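PDB 2AHR: putative pyrroline carboxylate reductase from Streptococcus pyogenes, which probably catalyses the NAD(P)H-dependent reduction of 1-pyrroline-5-carboxylate to L-proline, the last step of proline biosynthesis. Local coordinates for residues Gln55-Ile58 with Asp59-Leu63; Thr100-Gly103 with Gln104-Leu108; Ala130-Gln134 with Glu135-Arg139. One frame throughout, in Å; residues are numbered along the deposited sequence.

Contact 1. Residues Gln55-Ile58 with Asp59-Leu63; sequences QDLI and DQVDL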
loop_
_atom_site.group_PDB
_atom_site.type_symbol
_atom_site.label_atom_id
_atom_site.label_comp_id
_atom_site.label_asym_id
_atom_site.label_seq_id
_atom_site.Cartn_x
_atom_site.Cartn_y
_atom_site.Cartn_z
ATOM N N GLN E 55 28.426 37.455 -28.215
ATOM C CA GLN E 55 28.243 38.382 -29.332
ATOM C C GLN E 55 29.382 38.238 -30.336
ATOM O O GLN E 55 29.149 38.253 -31.546
ATOM C CB GLN E 55 28.091 39.829 -28.849
ATOM C CG GLN E 55 27.441 40.772 -29.876
ATOM C CD GLN E 55 26.043 40.337 -30.319
ATOM O OE1 GLN E 55 25.112 40.254 -29.514
ATOM N NE2 GLN E 55 25.890 40.085 -31.611
ATOM N N ASP E 56 30.602 38.070 -29.820
ATOM C CA ASP E 56 31.791 37.815 -30.643
ATOM C C ASP E 56 31.583 36.553 -31.494
ATOM O O ASP E 56 31.898 36.540 -32.691
ATOM C CB ASP E 56 33.044 37.700 -29.756
ATOM C CG ASP E 56 34.330 37.453 -30.558
ATOM O OD1 ASP E 56 35.046 36.466 -30.253
ATOM O OD2 ASP E 56 34.634 38.248 -31.481
ATOM N N LEU E 57 31.036 35.506 -30.869
ATOM C CA LEU E 57 30.577 34.298 -31.569
ATOM C C LEU E 57 29.545 34.642 -32.667
ATOM O O LEU E 57 29.743 34.310 -33.845
ATOM C CB LEU E 57 29.996 33.310 -30.541
ATOM C CG LEU E 57 29.347 31.940 -30.805
ATOM C CD1 LEU E 57 28.168 31.995 -31.795
ATOM C CD2 LEU E 57 30.370 30.902 -31.215
ATOM N N ILE E 58 28.470 35.329 -32.276
ATOM C CA ILE E 58 27.351 35.645 -33.183
ATOM C C ILE E 58 27.766 36.401 -34.461
ATOM O O ILE E 58 27.222 36.149 -35.541
ATOM C CB ILE E 58 26.198 36.407 -32.451
ATOM C CG1 ILE E 58 25.605 35.554 -31.320
ATOM C CG2 ILE E 58 25.091 36.778 -33.426
ATOM C CD1 ILE E 58 24.844 36.355 -30.255
ATOM N N ASP E 59 28.740 37.305 -34.333
ATOM C CA ASP E 59 29.135 38.199 -35.431
ATOM C C ASP E 59 29.898 37.545 -36.607
ATOM O O ASP E 59 30.010 38.140 -37.684
ATOM C CB ASP E 59 29.913 39.407 -34.876
ATOM C CG ASP E 59 29.080 40.262 -33.906
ATOM O OD1 ASP E 59 27.827 40.295 -34.010
ATOM O OD2 ASP E 59 29.690 40.910 -33.028
ATOM N N GLN E 60 30.401 36.326 -36.414
ATOM C CA GLN E 60 31.201 35.638 -37.445
ATOM C C GLN E 60 30.586 34.343 -38.020
ATOM O O GLN E 60 31.112 33.762 -38.972
ATOM C CB GLN E 60 32.610 35.354 -36.904
ATOM C CG GLN E 60 32.646 34.757 -35.491
ATOM C CD GLN E 60 34.056 34.500 -34.983
ATOM O OE1 GLN E 60 34.392 34.857 -33.852
ATOM N NE2 GLN E 60 34.886 33.870 -35.813
ATOM N N VAL E 61 29.458 33.916 -37.457
ATOM C CA VAL E 61 28.903 32.585 -37.700
ATOM C C VAL E 61 27.682 32.578 -38.647
ATOM O O VAL E 61 26.963 33.569 -38.728
ATOM C CB VAL E 61 28.607 31.960 -36.317
ATOM C CG1 VAL E 61 27.237 31.349 -36.228
ATOM C CG2 VAL E 61 29.722 31.030 -35.900
ATOM N N ASP E 62 27.464 31.476 -39.370
ATOM C CA ASP E 62 26.303 31.346 -40.290
ATOM C C ASP E 62 25.080 30.681 -39.662
ATOM O O ASP E 62 23.981 30.721 -40.223
ATOM C CB ASP E 62 26.669 30.540 -41.538
ATOM C CG ASP E 62 27.906 31.057 -42.223
ATOM O OD1 ASP E 62 27.790 32.017 -43.021
ATOM O OD2 ASP E 62 28.992 30.498 -41.963
ATOM N N LEU E 63 25.296 30.049 -38.514
ATOM C CA LEU E 63 24.292 29.254 -37.829
ATOM C C LEU E 63 24.733 29.111 -36.387
ATOM O O LEU E 63 25.899 28.828 -36.122
ATOM C CB LEU E 63 24.186 27.881 -38.491
ATOM C CG LEU E 63 23.128 26.881 -38.014
ATOM C CD1 LEU E 63 21.730 27.253 -38.489
ATOM C CD2 LEU E 63 23.487 25.493 -38.509
#
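Q55 and D59, one helical turn apart, are joined twice, once through the backbone and once through their side chains. The Q55 side chain starts with CG anti to the backbone N (chi1 -161°) and then bends at its second torsion, which brings NE2 toward OD1 of D59. NE2 of Q55 gives a hydrogen bond of 3.1 Å to OD1 of D59. The acceptor lies within the plane of the Q55 amide, whereas the amide nitrogen stands above the plane of the carboxylate, the two flat groups being turned 34° from each other. The amide is held at its other end as well, because OE1 of Q55 accepts from the backbone N of H81, and D59 OD1 has K83 as a weak, distant ion-pair partner. Beneath this bridge, the N of D59 donates to the carbonyl O of Q55 at 3.0 Å. Q55 belongs to the short helix 54-58 of the Rossmann-type dinucleotide-binding domain, and the chain beyond it leads to strand 63-66 of the parallel part of the sheet. A weak hydrogen bond of 3.3 Å from the N of Q60 to the O of L57 carries the turn onward. On the buried side, V61 points back at the helix, its CB 3.6 Å from the L57 carbonyl O. The methyls L57 CD1 and V61 CG2 are only loosely apposed, at 4.5 Å, and both side chains pack on I30 of strand 28-32. L57 also touches I9 of strand 5-9, a predicted NADP(+)-binding residue.

Contact 2. Residues Thr100-Gly103 with Gln104-Leu108; sequences TFVG and QDLPL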
loop_
_atom_site.group_PDB
_atom_site.type_symbol
_atom_site.label_atom_id
_atom_site.label_comp_id
_atom_site.label_asym_id
_atom_site.label_seq_id
_atom_site.Cartn_x
_atom_site.Cartn_y
_atom_site.Cartn_z
ATOM N N THR E 100 10.503 35.068 -29.011
ATOM C CA THR E 100 10.366 36.241 -28.130
ATOM C C THR E 100 11.687 36.596 -27.441
ATOM O O THR E 100 11.890 37.754 -27.060
ATOM C CB THR E 100 9.200 36.116 -27.059
ATOM O OG1 THR E 100 9.612 35.312 -25.945
ATOM C CG2 THR E 100 7.910 35.549 -27.665
ATOM N N PHE E 101 12.582 35.616 -27.282
ATOM C CA PHE E 101 13.858 35.862 -26.608
ATOM C C PHE E 101 14.886 36.401 -27.576
ATOM O O PHE E 101 15.854 37.031 -27.160
ATOM C CB PHE E 101 14.449 34.587 -26.003
ATOM C CG PHE E 101 13.593 33.927 -24.961
ATOM C CD1 PHE E 101 12.934 34.670 -23.987
ATOM C CD2 PHE E 101 13.482 32.550 -24.930
ATOM C CE1 PHE E 101 12.143 34.043 -23.014
ATOM C CE2 PHE E 101 12.710 31.918 -23.960
ATOM C CZ PHE E 101 12.036 32.666 -23.001
ATOM N N VAL E 102 14.652 36.169 -28.865
ATOM C CA VAL E 102 15.706 36.157 -29.885
ATOM C C VAL E 102 15.347 36.905 -31.194
ATOM O O VAL E 102 16.235 37.356 -31.921
ATOM C CB VAL E 102 16.120 34.669 -30.140
ATOM C CG1 VAL E 102 15.994 34.252 -31.601
ATOM C CG2 VAL E 102 17.469 34.361 -29.530
ATOM N N GLY E 103 14.058 37.043 -31.495
ATOM C CA GLY E 103 13.650 37.793 -32.684
ATOM C C GLY E 103 12.655 37.086 -33.580
ATOM O O GLY E 103 12.717 35.857 -33.758
ATOM N N GLN E 104 11.750 37.874 -34.159
ATOM C CA GLN E 104 10.645 37.368 -34.969
ATOM C C GLN E 104 11.010 37.252 -36.439
ATOM O O GLN E 104 10.186 36.826 -37.264
ATOM C CB GLN E 104 9.437 38.290 -34.826
ATOM C CG GLN E 104 8.929 38.447 -33.385
ATOM C CD GLN E 104 8.224 37.197 -32.872
ATOM O OE1 GLN E 104 7.783 36.354 -33.656
ATOM N NE2 GLN E 104 8.101 37.084 -31.552
ATOM N N ASP E 105 12.239 37.645 -36.761
ATOM C CA ASP E 105 12.730 37.619 -38.140
ATOM C C ASP E 105 13.768 36.519 -38.402
ATOM O O ASP E 105 14.388 36.495 -39.459
ATOM C CB ASP E 105 13.277 38.999 -38.549
ATOM C CG ASP E 105 14.396 39.493 -37.634
ATOM O OD1 ASP E 105 14.494 39.039 -36.468
ATOM O OD2 ASP E 105 15.187 40.347 -38.090
ATOM N N LEU E 106 13.932 35.595 -37.458
ATOM C CA LEU E 106 14.917 34.519 -37.605
ATOM C C LEU E 106 14.292 33.149 -37.904
ATOM O O LEU E 106 13.302 32.763 -37.274
ATOM C CB LEU E 106 15.826 34.446 -36.378
ATOM C CG LEU E 106 16.602 35.743 -36.119
ATOM C CD1 LEU E 106 17.261 35.726 -34.751
ATOM C CD2 LEU E 106 17.631 36.022 -37.229
ATOM N N PRO E 107 14.856 32.422 -38.885
ATOM C CA PRO E 107 14.497 31.010 -39.001
ATOM C C PRO E 107 15.001 30.289 -37.752
ATOM O O PRO E 107 16.160 30.435 -37.387
ATOM C CB PRO E 107 15.263 30.548 -40.255
ATOM C CG PRO E 107 15.571 31.852 -41.019
ATOM C CD PRO E 107 15.824 32.838 -39.920
ATOM N N LEU E 108 14.120 29.556 -37.078
ATOM C CA LEU E 108 14.495 28.861 -35.844
ATOM C C LEU E 108 14.134 27.391 -35.926
ATOM O O LEU E 108 13.058 27.012 -36.446
ATOM C CB LEU E 108 13.841 29.495 -34.607
ATOM C CG LEU E 108 14.019 31.002 -34.342
ATOM C CD1 LEU E 108 12.964 31.484 -33.374
ATOM C CD2 LEU E 108 15.428 31.350 -33.844
HETATM O O HOH W 1 11.636 34.206 -35.489
#
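V102 packs against both L106 and L108 with one methyl group, and here lies the dense part of this helix-to-strand turn. CG1 of V102 is 3.7 Å from CD1 of L106 and 3.7 Å from CD2 of L108, yet the two leucines come to it differently. The L106 side chain crosses that of V102 at about a right angle, and its CD1 also rests 3.4 Å from the V102 carbonyl O. L108 instead reaches toward the valine tip to tip. In both leucines CG lies beside the backbone N and opposite the carbonyl carbon, the first torsion being -59° in L106 and -54° in L108, and their first bonds point toward 100-103. I86 of strand 86-88 touches all three residues, so the apolar cluster belongs to the core between helix 95-102 and the sheet. The whole run 100-108 is a helix-to-strand connection of the Rossmann-type domain, leading from helix 95-102 into strand 108-112. G103 is the first residue to leave helical geometry; its positive phi of 130° suits glycine, since a side chain would be jammed against the preceding carbonyl O. No direct hydrogen bond joins the two segments anywhere in the contact. A water bridges them instead, donating to G103 O at 2.6 Å and to L106 O, 2.8 Å from the water; N129 ND2 also hydrogen-bonds to L106 O. The solvent side, at exposed T100 and Q104, is looser. Q104 folds back alongside T100, both side chains pointing the same way, but NE2 of Q104 stays 4.0 Å from the backbone N of T100. The T100 hydroxyl is engaged by its own helix, hydrogen-bonding to the carbonyl O of R97.

Contact 3. Residues Ala130-Gln134 with Glu135-Arg139; sequences ALVSQ and ELQAR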
loop_
_atom_site.group_PDB
_atom_site.type_symbol
_atom_site.label_atom_id
_atom_site.label_comp_id
_atom_site.label_asym_id
_atom_site.label_seq_id
_atom_site.Cartn_x
_atom_site.Cartn_y
_atom_site.Cartn_z
ATOM N N ALA E 130 8.006 28.682 -39.220
ATOM C CA ALA E 130 7.499 29.004 -40.547
ATOM C C ALA E 130 8.531 29.751 -41.432
ATOM O O ALA E 130 8.373 29.810 -42.656
ATOM C CB ALA E 130 6.197 29.786 -40.413
ATOM N N LEU E 131 9.594 30.273 -40.807
ATOM C CA LEU E 131 10.687 30.961 -41.516
ATOM C C LEU E 131 11.797 30.054 -42.077
ATOM O O LEU E 131 12.690 30.528 -42.802
ATOM C CB LEU E 131 11.315 32.024 -40.619
ATOM C CG LEU E 131 10.470 33.285 -40.441
ATOM C CD1 LEU E 131 11.096 34.229 -39.434
ATOM C CD2 LEU E 131 10.288 33.950 -41.796
ATOM N N VAL E 132 11.742 28.763 -41.729
ATOM C CA VAL E 132 12.711 27.777 -42.192
ATOM C C VAL E 132 12.318 27.228 -43.558
ATOM O O VAL E 132 11.226 26.683 -43.729
ATOM C CB VAL E 132 12.848 26.607 -41.172
ATOM C CG1 VAL E 132 13.696 25.465 -41.761
ATOM C CG2 VAL E 132 13.429 27.108 -39.851
ATOM N N SER E 133 13.208 27.381 -44.532
ATOM C CA SER E 133 12.990 26.829 -45.872
ATOM C C SER E 133 13.254 25.312 -45.952
ATOM O O SER E 133 13.875 24.736 -45.057
ATOM C CB SER E 133 13.870 27.567 -46.878
ATOM O OG SER E 133 15.242 27.394 -46.572
ATOM N N GLN E 134 12.774 24.679 -47.027
ATOM C CA GLN E 134 13.112 23.286 -47.363
ATOM C C GLN E 134 14.611 23.049 -47.360
ATOM O O GLN E 134 15.077 22.042 -46.837
ATOM C CB GLN E 134 12.602 22.910 -48.760
ATOM C CG GLN E 134 11.132 23.190 -49.021
ATOM C CD GLN E 134 10.215 22.137 -48.427
ATOM O OE1 GLN E 134 10.164 21.956 -47.208
ATOM N NE2 GLN E 134 9.474 21.442 -49.291
ATOM N N GLU E 135 15.354 23.969 -47.965
ATOM C CA GLU E 135 16.789 23.817 -48.127
ATOM C C GLU E 135 17.511 23.911 -46.791
ATOM O O GLU E 135 18.434 23.144 -46.524
ATOM C CB GLU E 135 17.327 24.853 -49.119
ATOM C CG GLU E 135 16.694 24.748 -50.509
ATOM C CD GLU E 135 17.501 25.444 -51.589
ATOM O OE1 GLU E 135 17.840 26.636 -51.414
ATOM O OE2 GLU E 135 17.790 24.797 -52.621
ATOM N N LEU E 136 17.077 24.851 -45.957
ATOM C CA LEU E 136 17.659 25.037 -44.635
ATOM C C LEU E 136 17.377 23.837 -43.725
ATOM O O LEU E 136 18.263 23.401 -42.997
ATOM C CB LEU E 136 17.172 26.333 -43.975
ATOM C CG LEU E 136 17.733 26.623 -42.570
ATOM C CD1 LEU E 136 19.251 26.661 -42.554
ATOM C CD2 LEU E 136 17.156 27.900 -41.961
ATOM N N GLN E 137 16.153 23.306 -43.776
ATOM C CA GLN E 137 15.799 22.137 -42.969
ATOM C C GLN E 137 16.664 20.942 -43.374
ATOM O O GLN E 137 17.174 20.213 -42.514
ATOM C CB GLN E 137 14.294 21.826 -43.054
ATOM C CG GLN E 137 13.853 20.631 -42.196
ATOM C CD GLN E 137 12.619 20.895 -41.345
ATOM O OE1 GLN E 137 12.242 22.042 -41.109
ATOM N NE2 GLN E 137 11.992 19.823 -40.860
ATOM N N ALA E 138 16.853 20.782 -44.686
ATOM C CA ALA E 138 17.696 19.727 -45.263
ATOM C C ALA E 138 19.171 19.871 -44.863
ATOM O O ALA E 138 19.846 18.870 -44.583
ATOM C CB ALA E 138 17.547 19.704 -46.781
ATOM N N ARG E 139 19.660 21.108 -44.823
ATOM C CA ARG E 139 21.025 21.382 -44.359
ATOM C C ARG E 139 21.208 21.025 -42.883
ATOM O O ARG E 139 22.240 20.476 -42.489
ATOM C CB ARG E 139 21.408 22.840 -44.610
ATOM C CG ARG E 139 22.233 23.054 -45.881
ATOM C CD ARG E 139 22.043 24.437 -46.477
ATOM N NE ARG E 139 22.299 25.529 -45.537
ATOM C CZ ARG E 139 21.627 26.685 -45.523
ATOM N NH1 ARG E 139 20.629 26.907 -46.379
ATOM N NH2 ARG E 139 21.939 27.623 -44.632
#
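S133 and L136 make the capping bond at the start of helix 134-145: the N of L136 donates to OG of S133 at 3.2 Å, with an N-H...O angle of 157°. The serine hydroxyl is placed for this by a chi1 of 62°, which sets OG between the backbone N and the carbonyl carbon. There it caps an amide of the first turn, whose N-H groups lack the i-4 carbonyl partners of later turns. Two backbone hydrogen bonds continue from the cap. The N of Q137 donates to the O of S133 at 3.0 Å, and the N of A138 donates to the O of Q134 at 3.1 Å. S133 therefore takes part through both its side chain and its main chain, as the N-cap of helix 134-145. This helix follows strand 122-128, which runs antiparallel to its neighbour 108-112, and leads to strand 148-152; the two strands it connects are adjacent and parallel, making a beta-alpha-beta crossover. Apolar contact lies to one side of the cap. In V132, just before the serine, a first torsion of 171° carries CG1 toward the helix start, 4.2 Å from CB of L136. V132 and L136 both touch P107, and L136 also packs on P85, joining the helix start to the loops that lead into the neighbouring strands. A further group of van der Waals contacts sets methyls against polar groups. CG1 of V132 lies 3.8 Å from OE1 of Q137, whose side chain crosses the valine at about a right angle. Farther along, the CD1 methyl of L136 sits 3.5 Å above one face of the R139 guanidinium, displaced toward its rim, while R139 also touches M4.

How the contacts relate
From the N terminus the three contacts follow in series, none nested in or crossing another. Contact 1 closes the turn between helix 54-58 and strand 63-66, contact 2 that between helix 95-102 and strand 108-112, and contact 3 the loop from strand 122-128 into helix 134-145. Contact 1 stays separate, its nearest atoms about 7 Å from contact 2 and about 5 Å from contact 3. Contacts 2 and 3 touch: L131 and V132 pack on the chain from Q104 to L108. F82 meets I58 of contact 1 as well as V102 and L106 of contact 2, while N129 hydrogen-bonds to L106 and L108 just before contact 3 begins.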